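Local coordinates for chemotaxis protein CheX (Desulfovibrio desulfuricans subsp. desulfuricans str. G20, PDB 3HM4) that probably acts as a chemotaxis phosphatase of the CheX family, removing the phosphoryl group from the response regulator CheY, at residues Y35-N40 and S135-I140. Sequence-based numbering, arbitrary orientation.
Sequences YVKKNN and SPVIAI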
loop_
_atom_site.group_PDB
_atom_site.type_symbol
_atom_site.label_atom_id
_atom_site.label_comp_id
_atom_site.label_asym_id
_atom_site.label_seq_id
_atom_site.Cartn_x
_atom_site.Cartn_y
_atom_site.Cartn_z
ATOM N N TYR A 35 17.322 -10.182 -3.872
ATOM C CA TYR A 35 17.974 -9.381 -4.875
ATOM C C TYR A 35 17.519 -7.944 -4.769
ATOM O O TYR A 35 16.421 -7.671 -4.264
ATOM C CB TYR A 35 17.754 -9.935 -6.298
ATOM C CG TYR A 35 16.332 -9.934 -6.803
ATOM C CD1 TYR A 35 15.468 -10.964 -6.514
ATOM C CD2 TYR A 35 15.839 -8.856 -7.556
ATOM C CE1 TYR A 35 14.146 -10.963 -7.023
ATOM C CE2 TYR A 35 14.526 -8.829 -8.052
ATOM C CZ TYR A 35 13.679 -9.884 -7.758
ATOM O OH TYR A 35 12.402 -9.834 -8.255
ATOM N N VAL A 36 18.353 -7.026 -5.248
ATOM C CA VAL A 36 17.985 -5.621 -5.358
ATOM C C VAL A 36 17.141 -5.485 -6.619
ATOM O O VAL A 36 17.596 -5.830 -7.718
ATOM C CB VAL A 36 19.196 -4.686 -5.350
ATOM C CG1 VAL A 36 18.762 -3.242 -5.642
ATOM C CG2 VAL A 36 19.986 -4.780 -4.009
ATOM N N LYS A 37 15.903 -4.995 -6.492
ATOM C CA LYS A 37 15.038 -4.811 -7.622
ATOM C C LYS A 37 15.630 -3.761 -8.583
ATOM O O LYS A 37 16.035 -2.707 -8.142
ATOM C CB LYS A 37 13.665 -4.366 -7.095
ATOM C CG LYS A 37 12.573 -4.525 -8.038
ATOM C CD LYS A 37 11.287 -4.071 -7.401
ATOM C CE LYS A 37 10.200 -4.224 -8.361
ATOM N NZ LYS A 37 9.758 -5.648 -8.501
ATOM N N LYS A 38 15.670 -4.077 -9.864
ATOM C CA LYS A 38 16.118 -3.132 -10.864
ATOM C C LYS A 38 14.970 -2.610 -11.693
ATOM O O LYS A 38 15.149 -1.644 -12.414
ATOM C CB LYS A 38 17.218 -3.741 -11.728
ATOM C CG LYS A 38 18.420 -4.227 -10.893
ATOM C CD LYS A 38 19.048 -3.130 -9.994
ATOM C CE LYS A 38 20.260 -3.598 -9.222
ATOM N NZ LYS A 38 21.421 -3.797 -10.151
ATOM N N ASN A 39 13.854 -3.310 -11.736
ATOM C CA ASN A 39 12.611 -2.838 -12.348
ATOM C C ASN A 39 11.858 -1.928 -11.358
ATOM O O ASN A 39 12.023 -2.035 -10.128
ATOM C CB ASN A 39 11.723 -4.050 -12.733
ATOM C CG ASN A 39 12.269 -4.821 -13.946
ATOM O OD1 ASN A 39 12.180 -4.332 -15.094
ATOM N ND2 ASN A 39 12.797 -6.012 -13.721
ATOM N N ASN A 40 11.034 -1.042 -11.908
ATOM C CA ASN A 40 10.277 -0.047 -11.122
ATOM C C ASN A 40 8.899 -0.548 -10.656
ATOM O O ASN A 40 8.173 0.203 -10.012
ATOM C CB ASN A 40 10.152 1.302 -11.840
ATOM C CG ASN A 40 9.440 1.232 -13.165
ATOM O OD1 ASN A 40 8.872 0.192 -13.544
ATOM N ND2 ASN A 40 9.469 2.356 -13.906
ATOM N N SER A 135 15.569 4.730 -1.354
ATOM C CA SER A 135 16.424 3.569 -1.104
ATOM C C SER A 135 16.210 2.519 -2.164
ATOM O O SER A 135 15.182 2.522 -2.847
ATOM C CB SER A 135 16.060 2.953 0.221
ATOM O OG SER A 135 16.351 3.858 1.262
ATOM N N PRO A 136 17.106 1.512 -2.195
ATOM C CA PRO A 136 16.830 0.341 -3.014
ATOM C C PRO A 136 15.647 -0.452 -2.420
ATOM O O PRO A 136 15.306 -0.316 -1.233
ATOM C CB PRO A 136 18.083 -0.502 -2.848
ATOM C CG PRO A 136 19.171 0.505 -2.508
ATOM C CD PRO A 136 18.453 1.445 -1.599
ATOM N N VAL A 137 14.982 -1.204 -3.266
ATOM C CA VAL A 137 13.930 -2.093 -2.888
ATOM C C VAL A 137 14.509 -3.501 -2.984
ATOM O O VAL A 137 15.082 -3.861 -4.002
ATOM C CB VAL A 137 12.710 -1.915 -3.787
ATOM C CG1 VAL A 137 11.640 -2.986 -3.466
ATOM C CG2 VAL A 137 12.127 -0.494 -3.650
ATOM N N ILE A 138 14.326 -4.278 -1.933
ATOM C CA ILE A 138 14.849 -5.651 -1.852
ATOM C C ILE A 138 13.664 -6.585 -2.136
ATOM O O ILE A 138 12.586 -6.442 -1.553
ATOM C CB ILE A 138 15.458 -5.945 -0.456
ATOM C CG1 ILE A 138 16.531 -4.920 -0.080
ATOM C CG2 ILE A 138 15.984 -7.394 -0.378
ATOM C CD1 ILE A 138 17.607 -4.744 -1.093
ATOM N N ALA A 139 13.867 -7.536 -3.039
ATOM C CA ALA A 139 12.867 -8.510 -3.423
ATOM C C ALA A 139 13.372 -9.920 -3.104
ATOM O O ALA A 139 14.542 -10.241 -3.291
ATOM C CB ALA A 139 12.533 -8.394 -4.931
ATOM N N ILE A 140 12.466 -10.782 -2.654
ATOM C CA ILE A 140 12.779 -12.175 -2.397
ATOM C C ILE A 140 11.724 -13.023 -3.108
ATOM O O ILE A 140 10.555 -12.992 -2.710
ATOM C CB ILE A 140 12.852 -12.541 -0.922
ATOM C CG1 ILE A 140 13.728 -11.521 -0.137
ATOM C CG2 ILE A 140 13.420 -14.002 -0.825
ATOM C CD1 ILE A 140 12.970 -10.404 0.504
HETATM O O HOH W 1 15.906 -0.983 -6.087
#
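Tyr35 lies across Ala139 with its ring over the methyl group, in an antiparallel pairing where each backbone bonds to the other: Tyr35 N to Ala139 O and Ala139 N to Tyr35 O, both 2.8 Å, the second almost perfectly straight (179° at the hydrogen). Tyr35 CG sits between its own N and carbonyl carbon (chi1 64°), which folds the ring back over the neighbouring strand. Ala139 CB makes a CH-pi contact 3.7 Å from the centroid of the Tyr35 ring, displaced toward the rim so that Tyr35 CZ is its nearest atom, at 3.4 Å. In the next, non-hydrogen-bonded pair, Val36 with Ile138, the side chains lie on the face opposite Tyr35 and Ala139: Val36 CG2 meets Ile138 CD1 at 3.8 Å, and Val36 CG1 reaches Pro136 CB. Lys37 N continues the pairing to Val137 O (2.9 Å). From there its side chain runs across the partner strand: CB lies 3.4 Å from Val137 O, CD passes alongside Val137 CG1, and after a bend at the last torsion (chi4 77°), in the conformer described, NZ reaches a salt bridge with Glu152 on strand 149-155. The second bond of this pair is replaced by a water that donates to Lys37 O and accepts from Val137 N. Strand 30-36, outermost in the sheet of this chain, is thus joined to 138-143, antiparallel edge pairing in the six-stranded sheet of the CheC-like CheX fold.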